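Local coordinates for copper induced nitroreductase D (Lactococcus lactis, PDB 2WQF), which is a copper-induced, FMN-binding nitroreductase involved in defence against oxidative stress, at residues 24-27 with 28-32; 57-60 with 61-65. All blocks are in the same frame, centred on the assembly; numbering follows the deposited sequence.

Both contacts are local, each joining side chains and backbone groups three to five residues apart on one helix: contact 1 on helix 23-35, contact 2 on helix 53-73, with strand 46-52 between the two in the chain. Their centres lie about 24 Å apart and their nearest atoms about 13 Å apart. Contact 1 is regular alpha-helix, with a threonine hydroxyl added to the backbone pattern; contact 2 changes to a wider pi-type turn. The side chain of W60 in contact 2 is about 9 Å from the bound FMN and about 5 Å from that of Q151, which binds FMN, whereas the side chain of T29 in contact 1 is about 12 Å from that of R10, another FMN-binding residue.

Contact 1: 24-27 with 28-32; sequences EKVI and ETIKE
K25 O accepts two hydrogen bonds from T29, one from the backbone N at 3.0 Å and one from the hydroxyl OG1 at 2.8 Å. The two donors approach from opposite faces of the carbonyl plane, each tilted 29° from it. T29 reaches back because OG1 lies anti to its own carbonyl carbon (chi1 -58°), which gives the hydroxyl of buried T29 an acceptor within its own helix. The i to i+4 ladder runs on through E28 N to E24 O, I30 N to V26 O at 2.9 Å and K31 N to I27 O. At the exposed side the carboxylates of E24 and E28 have their planes 72° apart; E28 has a second conformer, so how closely these two acidic groups approach is doubtful. On the buried side V26 CG1 packs 3.9 Å from I30 CD1, and both residues turn to L141 of helix 121-143. On the flank toward the second subunit K31 CE lies 3.9 Å from I27 CG2, and these two meet F198 and V200 of that subunit. The arrangement is an amphipathic alpha-helix of this nitroreductase-family fold, with one side on helix 121-143 and strand 46-52, a flank at the dimer interface, and E24, K25 and E28 toward solvent.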
ATOM      1  N   GLU A  24     -11.556  -1.518  22.598  1.00 15.12           N
ATOM      2  CA  GLU A  24     -11.541  -2.906  22.138  1.00 16.72           C
ATOM      3  C   GLU A  24     -11.958  -2.992  20.673  1.00 14.68           C
ATOM      4  O   GLU A  24     -11.347  -3.714  19.900  1.00 15.92           O
ATOM      5  CB  GLU A  24     -12.483  -3.781  22.970  1.00 22.67           C
ATOM      6  CG  GLU A  24     -13.950  -3.889  22.409  1.00 70.17           C
ATOM      7  CD  GLU A  24     -14.409  -5.333  22.086  1.00 80.57           C
ATOM      8  OE1 GLU A  24     -13.679  -6.286  22.422  1.00 88.94           O
ATOM      9  OE2 GLU A  24     -15.501  -5.526  21.489  1.00 52.70           O
ATOM     10  N   LYS A  25     -12.966  -2.217  20.283  1.00 13.17           N
ATOM     11  CA  LYS A  25     -13.422  -2.217  18.894  1.00 15.49           C
ATOM     12  C   LYS A  25     -12.363  -1.650  17.995  1.00 13.29           C
ATOM     13  O   LYS A  25     -12.197  -2.085  16.860  1.00 14.63           O
ATOM     14  CB  LYS A  25     -14.726  -1.407  18.745  1.00 18.28           C
ATOM     15  CG  LYS A  25     -15.352  -1.321  17.345  1.00 65.15           C
ATOM     16  CD  LYS A  25     -16.458  -0.241  17.336  1.00 59.13           C
ATOM     17  CE  LYS A  25     -17.303  -0.317  18.617  1.00 64.96           C
ATOM     18  NZ  LYS A  25     -18.252   0.798  18.786  1.00 47.53           N
ATOM     19  N   VAL A  26     -11.671  -0.628  18.466  1.00 11.99           N
ATOM     20  CA  VAL A  26     -10.572  -0.068  17.701  1.00 12.74           C
ATOM     21  C   VAL A  26      -9.489  -1.125  17.438  1.00 12.32           C
ATOM     22  O   VAL A  26      -9.048  -1.289  16.304  1.00 13.77           O
ATOM     23  CB  VAL A  26      -9.982   1.159  18.412  1.00 16.40           C
ATOM     24  CG1 VAL A  26      -8.748   1.639  17.646  1.00 19.82           C
ATOM     25  CG2 VAL A  26     -11.030   2.249  18.480  1.00 17.57           C
ATOM     26  N   ILE A  27      -9.088  -1.845  18.474  1.00 12.33           N
ATOM     27  CA  ILE A  27      -8.052  -2.866  18.355  1.00 14.50           C
ATOM     28  C   ILE A  27      -8.510  -3.966  17.383  1.00 13.24           C
ATOM     29  O   ILE A  27      -7.735  -4.410  16.540  1.00 13.98           O
ATOM     30  CB  ILE A  27      -7.727  -3.521  19.722  1.00 18.08           C
ATOM     31  CG1 ILE A  27      -7.163  -2.497  20.705  1.00 31.06           C
ATOM     32  CG2 ILE A  27      -6.777  -4.694  19.533  1.00 18.30           C
ATOM     33  CD1 ILE A  27      -6.043  -1.790  20.210  1.00 26.33           C
ATOM     34  N   GLU A  28      -9.772  -4.383  17.508  1.00 12.25           N
ATOM     35  CA  GLU A  28     -10.342  -5.404  16.630  0.61 12.05           C
ATOM     36  C   GLU A  28     -10.279  -4.962  15.180  1.00 10.84           C
ATOM     37  O   GLU A  28      -9.953  -5.751  14.277  1.00 14.52           O
ATOM     38  CB  GLU A  28     -11.791  -5.687  17.016  0.61 15.96           C
ATOM     39  CG  GLU A  28     -11.940  -6.445  18.311  0.61 21.47           C
ATOM     40  CD  GLU A  28     -13.392  -6.609  18.740  0.61 40.54           C
ATOM     41  OE1 GLU A  28     -14.306  -6.244  17.967  0.61 62.54           O
ATOM     42  OE2 GLU A  28     -13.612  -7.100  19.863  0.61 53.42           O
ATOM     43  N   THR A  29     -10.605  -3.695  14.943  1.00 11.49           N
ATOM     44  CA  THR A  29     -10.630  -3.166  13.594  1.00 11.75           C
ATOM     45  C   THR A  29      -9.237  -3.066  12.995  1.00 12.96           C
ATOM     46  O   THR A  29      -9.036  -3.336  11.807  1.00 12.84           O
ATOM     47  CB  THR A  29     -11.324  -1.810  13.570  1.00 14.89           C
ATOM     48  OG1 THR A  29     -12.646  -1.974  14.090  1.00 19.44           O
ATOM     49  CG2 THR A  29     -11.473  -1.319  12.183  1.00 25.02           C
ATOM     50  N   ILE A  30      -8.273  -2.646  13.805  1.00 12.06           N
ATOM     51  CA  ILE A  30      -6.891  -2.594  13.360  1.00 12.93           C
ATOM     52  C   ILE A  30      -6.449  -3.972  12.900  1.00 12.01           C
ATOM     53  O   ILE A  30      -5.854  -4.120  11.837  1.00 11.92           O
ATOM     54  CB  ILE A  30      -5.953  -2.056  14.481  1.00 12.98           C
ATOM     55  CG1 ILE A  30      -6.240  -0.571  14.771  1.00 12.54           C
ATOM     56  CG2 ILE A  30      -4.503  -2.219  14.085  1.00 13.81           C
ATOM     57  CD1 ILE A  30      -5.638  -0.107  16.103  1.00 14.45           C
ATOM     58  N   LYS A  31      -6.694  -4.987  13.726  1.00 12.07           N
ATOM     59  CA  LYS A  31      -6.283  -6.345  13.416  1.00 13.04           C
ATOM     60  C   LYS A  31      -6.962  -6.822  12.124  1.00 11.17           C
ATOM     61  O   LYS A  31      -6.316  -7.425  11.270  1.00 13.90           O
ATOM     62  CB  LYS A  31      -6.603  -7.292  14.560  1.00 13.93           C
ATOM     63  CG  LYS A  31      -5.737  -7.101  15.798  1.00 14.87           C
ATOM     64  CD  LYS A  31      -6.229  -8.071  16.905  1.00 19.99           C
ATOM     65  CE  LYS A  31      -5.388  -8.030  18.130  1.00 22.69           C
ATOM     66  NZ  LYS A  31      -5.986  -8.849  19.221  1.00 25.05           N
ATOM     67  N   GLU A  32      -8.261  -6.576  11.979  1.00 11.34           N
ATOM     68  CA  GLU A  32      -8.960  -7.007  10.781  1.00 11.89           C
ATOM     69  C   GLU A  32      -8.411  -6.340   9.528  1.00  9.55           C
ATOM     70  O   GLU A  32      -8.307  -6.988   8.484  1.00 10.35           O
ATOM     71  CB  GLU A  32     -10.464  -6.771  10.881  1.00 12.58           C
ATOM     72  CG  GLU A  32     -11.162  -7.683  11.885  1.00 17.98           C
ATOM     73  CD  GLU A  32     -12.653  -7.468  11.918  1.00 40.18           C
ATOM     74  OE1 GLU A  32     -13.094  -6.299  11.845  1.00 33.16           O
ATOM     75  OE2 GLU A  32     -13.389  -8.458  12.013  1.00 57.94           O
TER

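Contact 2: 57-60 with 61-65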
ATOM      1  N   ASP A  57       2.176   7.728  26.068  1.00 17.30           N
ATOM      2  CA  ASP A  57       2.932   8.814  26.697  1.00 20.08           C
ATOM      3  C   ASP A  57       4.442   8.515  26.685  1.00 22.88           C
ATOM      4  O   ASP A  57       5.252   9.393  26.414  1.00 20.68           O
ATOM      5  CB  ASP A  57       2.497   8.984  28.148  1.00 23.01           C
ATOM      6  CG  ASP A  57       1.117   9.551  28.294  1.00 28.26           C
ATOM      7  OD1 ASP A  57       0.603  10.118  27.315  1.00 26.34           O
ATOM      8  OD2 ASP A  57       0.566   9.452  29.419  1.00 33.25           O
ATOM      9  N   LYS A  58       4.812   7.268  26.986  1.00 19.79           N
ATOM     10  CA  LYS A  58       6.220   6.875  27.076  1.00 20.58           C
ATOM     11  C   LYS A  58       6.924   6.974  25.732  1.00 19.15           C
ATOM     12  O   LYS A  58       8.064   7.430  25.650  1.00 21.68           O
ATOM     13  CB  LYS A  58       6.346   5.450  27.633  1.00 22.35           C
ATOM     14  CG  LYS A  58       7.763   4.935  27.752  1.00 28.80           C
ATOM     15  CD  LYS A  58       7.834   3.787  28.760  1.00 36.63           C
ATOM     16  CE  LYS A  58       9.235   3.614  29.340  1.00 64.33           C
ATOM     17  NZ  LYS A  58       9.271   2.625  30.469  1.00 78.63           N
ATOM     18  N   LEU A  59       6.266   6.528  24.674  1.00 18.01           N
ATOM     19  CA  LEU A  59       6.861   6.582  23.342  1.00 18.65           C
ATOM     20  C   LEU A  59       7.293   8.005  23.027  1.00 19.75           C
ATOM     21  O   LEU A  59       8.436   8.247  22.634  1.00 18.48           O
ATOM     22  CB  LEU A  59       5.881   6.112  22.268  1.00 17.30           C
ATOM     23  CG  LEU A  59       6.383   6.319  20.831  1.00 17.23           C
ATOM     24  CD1 LEU A  59       7.614   5.469  20.559  1.00 18.60           C
ATOM     25  CD2 LEU A  59       5.297   5.982  19.850  1.00 17.23           C
ATOM     26  N   TRP A  60       6.389   8.949  23.195  1.00 17.30           N
ATOM     27  CA  TRP A  60       6.676  10.318  22.762  1.00 17.63           C
ATOM     28  C   TRP A  60       7.592  11.081  23.732  1.00 20.47           C
ATOM     29  O   TRP A  60       8.512  11.793  23.304  1.00 21.94           O
ATOM     30  CB  TRP A  60       5.363  11.061  22.436  1.00 19.46           C
ATOM     31  CG  TRP A  60       4.728  10.396  21.250  1.00 17.60           C
ATOM     32  CD1 TRP A  60       3.732   9.462  21.263  1.00 21.76           C
ATOM     33  CD2 TRP A  60       5.109  10.552  19.866  1.00 18.32           C
ATOM     34  NE1 TRP A  60       3.466   9.047  19.983  1.00 18.25           N
ATOM     35  CE2 TRP A  60       4.307   9.685  19.113  1.00 19.16           C
ATOM     36  CE3 TRP A  60       6.073  11.328  19.206  1.00 19.96           C
ATOM     37  CZ2 TRP A  60       4.413   9.580  17.729  1.00 18.29           C
ATOM     38  CZ3 TRP A  60       6.170  11.230  17.844  1.00 19.61           C
ATOM     39  CH2 TRP A  60       5.332  10.366  17.110  1.00 19.94           C
ATOM     40  N   ASP A  61       7.378  10.918  25.031  1.00 20.60           N
ATOM     41  CA  ASP A  61       8.131  11.694  26.003  1.00 24.81           C
ATOM     42  C   ASP A  61       9.506  11.119  26.266  1.00 25.43           C
ATOM     43  O   ASP A  61      10.467  11.860  26.447  1.00 28.33           O
ATOM     44  CB  ASP A  61       7.391  11.746  27.333  1.00 30.54           C
ATOM     45  CG  ASP A  61       6.338  12.830  27.381  1.00 34.27           C
ATOM     46  OD1 ASP A  61       6.346  13.757  26.541  1.00 40.56           O
ATOM     47  OD2 ASP A  61       5.496  12.738  28.283  1.00 38.50           O
ATOM     48  N   GLU A  62       9.595   9.790  26.287  1.00 22.82           N
ATOM     49  CA  GLU A  62      10.788   9.121  26.769  1.00 23.23           C
ATOM     50  C   GLU A  62      11.627   8.531  25.656  1.00 21.54           C
ATOM     51  O   GLU A  62      12.798   8.210  25.867  1.00 25.83           O
ATOM     52  CB  GLU A  62      10.402   8.030  27.768  1.00 28.49           C
ATOM     53  CG  GLU A  62       9.678   8.568  28.997  1.00 32.23           C
ATOM     54  CD  GLU A  62       9.586   7.551  30.114  1.00 32.75           C
ATOM     55  OE1 GLU A  62      10.561   6.790  30.300  1.00 46.55           O
ATOM     56  OE2 GLU A  62       8.551   7.518  30.807  1.00 49.38           O
ATOM     57  N   ILE A  63      11.050   8.409  24.464  1.00 22.86           N
ATOM     58  CA  ILE A  63      11.804   7.899  23.320  1.00 20.30           C
ATOM     59  C   ILE A  63      11.927   8.906  22.188  1.00 20.00           C
ATOM     60  O   ILE A  63      13.035   9.301  21.836  1.00 22.22           O
ATOM     61  CB  ILE A  63      11.218   6.547  22.805  1.00 18.29           C
ATOM     62  CG1 ILE A  63      11.346   5.492  23.898  1.00 23.45           C
ATOM     63  CG2 ILE A  63      11.906   6.088  21.526  1.00 19.81           C
ATOM     64  CD1 ILE A  63      10.714   4.132  23.564  1.00 21.84           C
ATOM     65  N   VAL A  64      10.827   9.360  21.606  1.00 19.97           N
ATOM     66  CA  VAL A  64      10.957  10.198  20.417  1.00 20.30           C
ATOM     67  C   VAL A  64      11.625  11.540  20.732  1.00 24.24           C
ATOM     68  O   VAL A  64      12.558  11.948  20.050  1.00 23.92           O
ATOM     69  CB  VAL A  64       9.620  10.427  19.714  1.00 19.43           C
ATOM     70  CG1 VAL A  64       9.835  11.275  18.479  1.00 22.36           C
ATOM     71  CG2 VAL A  64       8.971   9.106  19.333  1.00 21.14           C
ATOM     72  N   ALA A  65      11.147  12.227  21.764  1.00 22.52           N
ATOM     73  CA  ALA A  65      11.689  13.540  22.114  1.00 26.56           C
ATOM     74  C   ALA A  65      13.202  13.499  22.396  1.00 30.96           C
ATOM     75  O   ALA A  65      13.968  14.255  21.788  1.00 27.45           O
ATOM     76  CB  ALA A  65      10.922  14.139  23.305  1.00 29.47           C
TER
HETATM   77  O   HOH W   1       6.540  14.605  23.698  1.00 48.21           O
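V64 lays CG2 over one face of the W60 indole, 4.1 Å from the centroid of the six-membered ring and 28° off its normal, a CH-pi contact displaced toward the rim. The other methyl also takes part: V64 CG1 stands 3.7 Å from W60 CZ3. With CG2 anti to the carbonyl carbon of V64 and CG1 anti to its backbone N (chi1 -179°), both branches reach the benzo part of the indole. L59 CD2 shares that face with V64 CG2, 3.5 Å above the W60 ring plane and likewise offset toward the rim, and L59 CD1 is 4.1 Å from V64 CG2.

The backbone bonds change pattern along the turn. D61 N bonds to D57 O and E62 N to K58 O in the alpha pattern, but V64 N then bonds to L59 O at 2.8 Å and A65 N to W60 O at 3.1 Å, both i to i+5, the signature of a pi-type turn. I63 N makes two weak bonds within the turn, to K58 O and L59 O. A water donates to D61 OD1 and, weakly, to W60 O, while D61 OD2 forms a salt bridge with K93.

On the outer side K58 and E62 run across one another, with K58 NZ 4.4 Å from E62 OE1, beyond a salt bridge; NZ pairs instead with E164.

W60 NE1 hydrogen-bonds to T98 OG1. Replacing W60 by an alanine would probably deprive the V64 methyls of their aromatic support and leave T98 OG1 without the NE1 partner.

W60 also meets F92 of helix 88-93, and V64 touches L89 there, while L59 and I63 pack on helix 158-164. The bond to T98, on strand 97-104, ties helix 53-73 to the antiparallel sheet.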